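Local coordinates for single-stranded DNA-binding protein WHY1, chloroplastic (Arabidopsis thaliana, PDB 4KOO) that binds single-stranded DNA in chloroplasts and nucleus, maintaining plastid genome stability and modulating telomere length, at residues L49-S54 with I135-T140; G101-V106 with L122-K127. All blocks are in the same frame, centred on the assembly; numbering follows the deposited sequence.

Contact 1: residues L49-S54 with I135-T140; sequences LQFAPS and IYIPIT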
ATOM      1  N   LEU A  49      11.830 -15.683  11.465  1.00 12.68           N
ATOM      2  CA  LEU A  49      12.282 -14.944  12.622  1.00 12.11           C
ATOM      3  C   LEU A  49      13.428 -15.709  13.238  1.00 15.93           C
ATOM      4  O   LEU A  49      13.328 -16.903  13.449  1.00 17.30           O
ATOM      5  CB  LEU A  49      11.176 -14.806  13.674  1.00 12.59           C
ATOM      6  CG  LEU A  49       9.849 -14.139  13.289  1.00 22.56           C
ATOM      7  CD1 LEU A  49       8.838 -14.308  14.410  1.00 19.12           C
ATOM      8  CD2 LEU A  49      10.062 -12.713  13.014  1.00 23.52           C
ATOM      9  N   GLN A  50      14.519 -15.016  13.509  1.00 16.72           N
ATOM     10  CA  GLN A  50      15.678 -15.643  14.122  1.00 16.53           C
ATOM     11  C   GLN A  50      16.005 -14.865  15.348  1.00 17.23           C
ATOM     12  O   GLN A  50      16.168 -13.656  15.294  1.00 19.46           O
ATOM     13  CB  GLN A  50      16.863 -15.670  13.153  1.00 18.80           C
ATOM     14  CG  GLN A  50      16.557 -16.384  11.852  1.00 23.51           C
ATOM     15  CD  GLN A  50      17.786 -16.605  10.985  1.00 39.83           C
ATOM     16  OE1 GLN A  50      18.565 -17.540  11.205  1.00 46.10           O
ATOM     17  NE2 GLN A  50      17.958 -15.754   9.991  1.00 30.87           N
ATOM     18  N   PHE A  51      16.101 -15.558  16.484  1.00 14.10           N
ATOM     19  CA  PHE A  51      16.301 -14.898  17.758  1.00 13.67           C
ATOM     20  C   PHE A  51      17.652 -15.375  18.278  1.00 21.34           C
ATOM     21  O   PHE A  51      17.936 -16.567  18.200  1.00 20.05           O
ATOM     22  CB  PHE A  51      15.287 -15.344  18.800  1.00 17.46           C
ATOM     23  CG  PHE A  51      13.850 -14.900  18.558  1.00 14.63           C
ATOM     24  CD1 PHE A  51      13.069 -15.492  17.578  1.00 14.18           C
ATOM     25  CD2 PHE A  51      13.270 -13.934  19.369  1.00 20.71           C
ATOM     26  CE1 PHE A  51      11.753 -15.105  17.417  1.00 15.08           C
ATOM     27  CE2 PHE A  51      11.933 -13.573  19.215  1.00 20.57           C
ATOM     28  CZ  PHE A  51      11.196 -14.154  18.218  1.00 16.52           C
ATOM     29  N   ALA A  52      18.431 -14.480  18.863  1.00 21.34           N
ATOM     30  CA  ALA A  52      19.713 -14.877  19.431  1.00 22.42           C
ATOM     31  C   ALA A  52      20.003 -14.180  20.761  1.00 20.17           C
ATOM     32  O   ALA A  52      19.629 -13.017  20.984  1.00 23.71           O
ATOM     33  CB  ALA A  52      20.828 -14.607  18.431  1.00 24.28           C
ATOM     34  N   PRO A  53      20.674 -14.901  21.680  1.00 21.19           N
ATOM     35  CA  PRO A  53      21.003 -14.323  22.984  1.00 24.89           C
ATOM     36  C   PRO A  53      22.223 -13.415  22.914  1.00 22.52           C
ATOM     37  O   PRO A  53      23.085 -13.639  22.068  1.00 27.32           O
ATOM     38  CB  PRO A  53      21.340 -15.550  23.820  1.00 25.40           C
ATOM     39  CG  PRO A  53      21.887 -16.488  22.851  1.00 27.90           C
ATOM     40  CD  PRO A  53      21.096 -16.310  21.587  1.00 23.09           C
ATOM     41  N   SER A  54      22.278 -12.409  23.774  1.00 28.17           N
ATOM     42  CA  SER A  54      23.476 -11.580  23.882  1.00 31.35           C
ATOM     43  C   SER A  54      24.669 -12.401  24.354  1.00 38.55           C
ATOM     44  O   SER A  54      24.520 -13.323  25.164  1.00 34.73           O
ATOM     45  CB  SER A  54      23.262 -10.448  24.874  1.00 25.20           C
ATOM     46  OG  SER A  54      22.877 -10.930  26.144  1.00 39.98           O
ATOM     47  N   ILE A 135      13.760 -17.240  24.385  1.00 19.37           N
ATOM     48  CA  ILE A 135      14.397 -15.945  24.132  1.00 18.80           C
ATOM     49  C   ILE A 135      13.307 -14.867  24.069  1.00 19.18           C
ATOM     50  O   ILE A 135      12.334 -15.000  23.325  1.00 17.43           O
ATOM     51  CB  ILE A 135      15.215 -15.921  22.851  1.00 21.18           C
ATOM     52  CG1 ILE A 135      16.359 -16.944  22.893  1.00 22.16           C
ATOM     53  CG2 ILE A 135      15.881 -14.522  22.676  1.00 18.12           C
ATOM     54  CD1 ILE A 135      17.045 -17.174  21.577  1.00 24.37           C
ATOM     55  N   TYR A 136      13.487 -13.830  24.867  1.00 16.07           N
ATOM     56  CA  TYR A 136      12.559 -12.725  24.997  1.00 16.36           C
ATOM     57  C   TYR A 136      13.167 -11.451  24.435  1.00 21.01           C
ATOM     58  O   TYR A 136      14.332 -11.135  24.699  1.00 22.21           O
ATOM     59  CB  TYR A 136      12.270 -12.547  26.474  1.00 19.00           C
ATOM     60  CG  TYR A 136      11.407 -11.380  26.866  1.00 17.21           C
ATOM     61  CD1 TYR A 136      11.935 -10.102  26.973  1.00 21.00           C
ATOM     62  CD2 TYR A 136      10.069 -11.557  27.163  1.00 19.44           C
ATOM     63  CE1 TYR A 136      11.163  -9.057  27.342  1.00 23.28           C
ATOM     64  CE2 TYR A 136       9.306 -10.516  27.577  1.00 23.62           C
ATOM     65  CZ  TYR A 136       9.847  -9.269  27.651  1.00 24.65           C
ATOM     66  OH  TYR A 136       9.047  -8.221  28.036  1.00 29.92           O
ATOM     67  N   ILE A 137      12.406 -10.716  23.635  1.00 18.04           N
ATOM     68  CA  ILE A 137      12.905  -9.407  23.193  1.00 20.10           C
ATOM     69  C   ILE A 137      11.824  -8.329  23.232  1.00 19.64           C
ATOM     70  O   ILE A 137      10.708  -8.509  22.736  1.00 18.88           O
ATOM     71  CB  ILE A 137      13.566  -9.485  21.827  1.00 20.22           C
ATOM     72  CG1 ILE A 137      14.305  -8.175  21.504  1.00 21.44           C
ATOM     73  CG2 ILE A 137      12.585  -9.802  20.744  1.00 18.23           C
ATOM     74  CD1 ILE A 137      15.164  -8.274  20.274  1.00 19.83           C
ATOM     75  N   PRO A 138      12.151  -7.192  23.844  1.00 16.58           N
ATOM     76  CA  PRO A 138      11.204  -6.083  23.859  1.00 18.18           C
ATOM     77  C   PRO A 138      11.332  -5.292  22.556  1.00 18.23           C
ATOM     78  O   PRO A 138      12.406  -5.248  21.941  1.00 22.52           O
ATOM     79  CB  PRO A 138      11.683  -5.246  25.041  1.00 21.32           C
ATOM     80  CG  PRO A 138      13.160  -5.446  25.018  1.00 20.78           C
ATOM     81  CD  PRO A 138      13.363  -6.886  24.634  1.00 23.47           C
ATOM     82  N   ILE A 139      10.215  -4.720  22.141  1.00 18.14           N
ATOM     83  CA  ILE A 139      10.074  -4.018  20.877  1.00 18.44           C
ATOM     84  C   ILE A 139       9.370  -2.718  21.224  1.00 17.19           C
ATOM     85  O   ILE A 139       8.314  -2.737  21.822  1.00 18.19           O
ATOM     86  CB  ILE A 139       9.121  -4.812  19.906  1.00 17.25           C
ATOM     87  CG1 ILE A 139       9.536  -6.296  19.783  1.00 20.90           C
ATOM     88  CG2 ILE A 139       9.088  -4.213  18.529  1.00 19.18           C
ATOM     89  CD1 ILE A 139      10.811  -6.542  19.081  1.00 24.23           C
ATOM     90  N   THR A 140       9.914  -1.585  20.831  1.00 17.12           N
ATOM     91  CA  THR A 140       9.240  -0.336  21.086  1.00 13.25           C
ATOM     92  C   THR A 140       8.041  -0.162  20.163  1.00 15.88           C
ATOM     93  O   THR A 140       7.924  -0.816  19.149  1.00 15.93           O
ATOM     94  CB  THR A 140      10.166   0.895  20.859  1.00 20.61           C
ATOM     95  OG1 THR A 140      10.445   1.024  19.453  1.00 18.59           O
ATOM     96  CG2 THR A 140      11.456   0.737  21.624  1.00 22.00           C
TER
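The CD1 methyl of Ile135 pushes into the bend between the backbone and side chain of Phe51, lying 3.5 Å from Phe51 O and 3.8 Å from Phe51 CB. It gets there because CG1 stands beside the backbone N of Ile135 (chi1 -61°) and the chain continues extended through CD1 (chi2 169°). The other branch also serves, with Ile135 CG2 resting 4.0 Å from Phe51 CB, and both branches reach that methylene from the same side. Beyond it, Ile135 CD1 comes within 4.1 Å of Pro53 CD, the proline ring lying at a slant to the isoleucine chain. At the far end of Phe51, the ring atom CE2 meets the CG2 methyl of Ile137 at 4.1 Å in a slanting approach. The side chains meet by apolar van der Waals packing, with one methyl also resting against the Phe51 carbonyl oxygen. The strands run at 99° to each other, with their axes 7.4 Å apart at closest approach, so the touching residues cluster around one crossing and the ends of both segments diverge. This is the orthogonal packing of two antiparallel sheets that builds the Whirly domain: strand 39-53 belongs to one sheet, and strand 131-139 is the outermost strand of the other. Further out, Phe120, Leu122 and Leu107 of the second sheet and Leu22 of the first press on Phe51, while Ala20 touches Ile135. Backbone bonds from Phe51 to Gln66 and from Ala52 to Ala21 fix strand 39-53 between its neighbours. Strand 131-139 leads straight into helix 141-158, where Thr140 takes the N-cap position and its backbone N is bonded to the carboxylate of Glu143.

Contact 2: residues G101-V106 with L122-K127; sequences GKVRKV and LSVQNK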
ATOM      1  N   GLY A 101       6.240 -34.313  16.664  1.00 25.62           N
ATOM      2  CA  GLY A 101       6.085 -34.460  18.099  1.00 28.79           C
ATOM      3  C   GLY A 101       7.369 -34.325  18.898  1.00 24.74           C
ATOM      4  O   GLY A 101       7.322 -34.279  20.119  1.00 28.60           O
ATOM      5  N   LYS A 102       8.517 -34.234  18.247  1.00 20.60           N
ATOM      6  CA  LYS A 102       9.770 -34.122  19.007  1.00 21.95           C
ATOM      7  C   LYS A 102      10.073 -32.681  19.393  1.00 21.94           C
ATOM      8  O   LYS A 102      10.647 -32.412  20.455  1.00 21.09           O
ATOM      9  CB  LYS A 102      10.944 -34.693  18.220  1.00 30.82           C
ATOM     10  CG  LYS A 102      10.797 -36.161  17.811  1.00 38.50           C
ATOM     11  CD  LYS A 102      11.173 -37.108  18.924  1.00 40.38           C
ATOM     12  CE  LYS A 102      10.956 -38.563  18.521  1.00 47.03           C
ATOM     13  NZ  LYS A 102      11.784 -38.935  17.344  1.00 51.32           N
ATOM     14  N   VAL A 103       9.630 -31.730  18.562  1.00 19.25           N
ATOM     15  CA  VAL A 103      10.040 -30.357  18.779  1.00 15.59           C
ATOM     16  C   VAL A 103       8.784 -29.504  18.813  1.00 17.54           C
ATOM     17  O   VAL A 103       7.907 -29.662  17.969  1.00 17.43           O
ATOM     18  CB  VAL A 103      10.977 -29.866  17.623  1.00 23.55           C
ATOM     19  CG1 VAL A 103      11.403 -28.408  17.844  1.00 24.86           C
ATOM     20  CG2 VAL A 103      12.197 -30.779  17.457  1.00 22.61           C
ATOM     21  N   ARG A 104       8.677 -28.658  19.823  1.00 17.16           N
ATOM     22  CA  ARG A 104       7.545 -27.751  19.936  1.00 17.03           C
ATOM     23  C   ARG A 104       8.087 -26.355  20.122  1.00 19.02           C
ATOM     24  O   ARG A 104       8.957 -26.131  20.967  1.00 19.44           O
ATOM     25  CB  ARG A 104       6.741 -28.090  21.145  1.00 16.01           C
ATOM     26  CG  ARG A 104       5.569 -27.173  21.404  1.00 20.39           C
ATOM     27  CD  ARG A 104       5.002 -27.527  22.709  1.00 28.30           C
ATOM     28  NE  ARG A 104       3.741 -26.858  23.003  1.00 24.62           N
ATOM     29  CZ  ARG A 104       3.611 -25.932  23.913  1.00 24.13           C
ATOM     30  NH1 ARG A 104       4.688 -25.524  24.606  1.00 31.26           N
ATOM     31  NH2 ARG A 104       2.389 -25.431  24.146  1.00 26.37           N
ATOM     32  N   LYS A 105       7.562 -25.424  19.337  1.00 17.70           N
ATOM     33  CA  LYS A 105       7.927 -24.019  19.460  1.00 12.74           C
ATOM     34  C   LYS A 105       6.667 -23.195  19.705  1.00 14.67           C
ATOM     35  O   LYS A 105       5.618 -23.461  19.094  1.00 15.35           O
ATOM     36  CB  LYS A 105       8.620 -23.510  18.201  1.00 14.71           C
ATOM     37  CG  LYS A 105       9.787 -24.354  17.735  1.00 18.68           C
ATOM     38  CD  LYS A 105      10.510 -23.693  16.578  1.00 20.03           C
ATOM     39  CE  LYS A 105      11.648 -24.575  16.064  1.00 23.76           C
ATOM     40  NZ  LYS A 105      12.399 -23.952  14.933  1.00 16.39           N
ATOM     41  N   VAL A 106       6.783 -22.236  20.625  1.00 13.63           N
ATOM     42  CA  VAL A 106       5.702 -21.302  20.947  1.00 16.19           C
ATOM     43  C   VAL A 106       6.207 -19.872  20.803  1.00 14.45           C
ATOM     44  O   VAL A 106       7.167 -19.468  21.449  1.00 16.40           O
ATOM     45  CB  VAL A 106       5.113 -21.494  22.381  1.00 18.02           C
ATOM     46  CG1 VAL A 106       3.877 -20.601  22.571  1.00 21.10           C
ATOM     47  CG2 VAL A 106       4.753 -22.958  22.630  1.00 19.15           C
ATOM     48  N   LEU A 122      10.087 -16.382  22.189  1.00 15.99           N
ATOM     49  CA  LEU A 122      10.129 -17.665  21.500  1.00 12.99           C
ATOM     50  C   LEU A 122      10.630 -18.709  22.473  1.00 19.80           C
ATOM     51  O   LEU A 122      11.732 -18.573  23.015  1.00 15.73           O
ATOM     52  CB  LEU A 122      11.076 -17.641  20.328  1.00 14.34           C
ATOM     53  CG  LEU A 122      11.252 -18.927  19.546  1.00 14.73           C
ATOM     54  CD1 LEU A 122       9.930 -19.543  19.120  1.00 15.70           C
ATOM     55  CD2 LEU A 122      12.175 -18.695  18.367  1.00 18.15           C
ATOM     56  N   SER A 123       9.810 -19.737  22.681  1.00 16.18           N
ATOM     57  CA  SER A 123      10.165 -20.845  23.545  1.00 17.16           C
ATOM     58  C   SER A 123      10.272 -22.094  22.714  1.00 17.21           C
ATOM     59  O   SER A 123       9.389 -22.403  21.905  1.00 16.49           O
ATOM     60  CB  SER A 123       9.097 -20.996  24.646  1.00 22.10           C
ATOM     61  OG  SER A 123       9.427 -22.062  25.512  1.00 37.36           O
ATOM     62  N   VAL A 124      11.346 -22.852  22.909  1.00 17.11           N
ATOM     63  CA  VAL A 124      11.554 -24.034  22.116  1.00 16.87           C
ATOM     64  C   VAL A 124      11.856 -25.219  23.043  1.00 27.17           C
ATOM     65  O   VAL A 124      12.782 -25.133  23.833  1.00 19.25           O
ATOM     66  CB  VAL A 124      12.731 -23.869  21.137  1.00 23.32           C
ATOM     67  CG1 VAL A 124      13.004 -25.137  20.382  1.00 19.48           C
ATOM     68  CG2 VAL A 124      12.504 -22.691  20.131  1.00 22.98           C
ATOM     69  N   GLN A 125      11.069 -26.294  22.918  1.00 20.50           N
ATOM     70  CA  GLN A 125      11.328 -27.592  23.584  1.00 21.36           C
ATOM     71  C   GLN A 125      11.690 -28.584  22.505  1.00 20.20           C
ATOM     72  O   GLN A 125      10.861 -28.996  21.698  1.00 25.36           O
ATOM     73  CB  GLN A 125      10.090 -28.077  24.372  1.00 22.06           C
ATOM     74  CG  GLN A 125       9.672 -27.196  25.530  1.00 21.78           C
ATOM     75  CD  GLN A 125       8.277 -27.538  26.069  1.00 22.98           C
ATOM     76  OE1 GLN A 125       7.561 -28.376  25.505  1.00 28.49           O
ATOM     77  NE2 GLN A 125       7.893 -26.894  27.142  1.00 28.05           N
ATOM     78  N   ASN A 126      12.971 -28.913  22.432  1.00 20.98           N
ATOM     79  CA  ASN A 126      13.462 -29.839  21.469  1.00 20.98           C
ATOM     80  C   ASN A 126      13.918 -31.115  22.182  1.00 25.55           C
ATOM     81  O   ASN A 126      14.999 -31.145  22.775  1.00 20.25           O
ATOM     82  CB  ASN A 126      14.660 -29.234  20.738  1.00 28.95           C
ATOM     83  CG  ASN A 126      15.103 -30.095  19.612  1.00 28.21           C
ATOM     84  OD1 ASN A 126      14.938 -31.305  19.676  1.00 28.21           O
ATOM     85  ND2 ASN A 126      15.604 -29.486  18.522  1.00 31.84           N
ATOM     86  N   LYS A 127      13.088 -32.149  22.110  1.00 23.70           N
ATOM     87  CA  LYS A 127      13.318 -33.396  22.836  1.00 25.46           C
ATOM     88  C   LYS A 127      14.287 -34.318  22.097  1.00 25.01           C
ATOM     89  O   LYS A 127      14.638 -35.376  22.603  1.00 22.29           O
ATOM     90  CB  LYS A 127      11.969 -34.091  23.127  1.00 21.47           C
ATOM     91  CG  LYS A 127      11.022 -33.205  23.963  1.00 19.95           C
ATOM     92  CD  LYS A 127       9.664 -33.862  24.299  1.00 20.80           C
ATOM     93  CE  LYS A 127       8.762 -33.900  23.073  1.00 28.28           C
ATOM     94  NZ  LYS A 127       8.503 -32.494  22.596  1.00 34.86           N
TER
HETATM   95  O   HOH W   1       6.381 -31.774  21.240  1.00 28.25           O
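Antiparallel pairing joins Gly101-Val106 to Leu122-Lys127 at the open end of the hairpin formed by strands 103-111 and 118-126, the two central strands of their sheet. Arg104 with Gln125 and Val106 with Ser123 are hydrogen-bonded pairs, each held by two N-H to carbonyl bonds of 2.9 Å between N and O; Val103 with Asn126 and Lys105 with Val124 are the non-hydrogen-bonded pairs between and beyond them. Val103, Lys105, Val124 and Asn126 share one face of the sheet. There Val103 CG2 sits against the flat amide of Asn126, 3.6 Å from OD1, an oxygen whose hydrogen bond comes from Leu128 N, and Lys105 CG lies alongside Val124 CG2 at 4.0 Å. The amine of Lys105 continues to Val67 O and forms a salt bridge to the sulfonate of a MES molecule, probably from the crystallisation liquor. On the other face Arg104 and Gln125 run side by side in the same direction, Arg104 CD 3.9 Å from Gln125 OE1, their guanidinium and amide planes 33° apart. With CG opposite its backbone N (chi1 177°), Arg104 extends outward, and Val106 CG2 lies over one face of its guanidinium, offset toward the rim. Where the strands end, Lys127 folds back: bends at chi3 and chi4 carry NZ to Lys102 O at 3.0 Å, while its own backbone N bonds the same oxygen, also at 3.0 Å. The two donors arrive from opposite faces of that carbonyl, NZ standing well above the plane. NZ makes a further, weak bond to Gly101 O, and a water accepts from NZ and donates to Gly101 O. Backbone bonds thus set the register, and the Lys127 ammonium is probably stabilised by two carbonyls from a predicted nuclear localization signal, outside which Lys127 itself lies.

Contact 1 lies in the buried interior between the sheets, whereas contact 2 is partly exposed and lies within one of them; their centres are about 17 Å apart. The second sheet serves both, since strand 131-139 neighbours strand 118-126, and Ile135 N probably bonds Leu122 O at 2.8 Å. Leu122 links them through its side chain too, packing CD2 at 3.4 Å from Phe51 CD1. The chemistry follows the place: the strands crossing at nearly a right angle in contact 1 meet through apolar side chains, while the adjacent antiparallel strands of contact 2 exchange backbone bonds along their length, with charged and amide groups at the surface. In sequence, contact 2 is nested inside the loop that contact 1 closes.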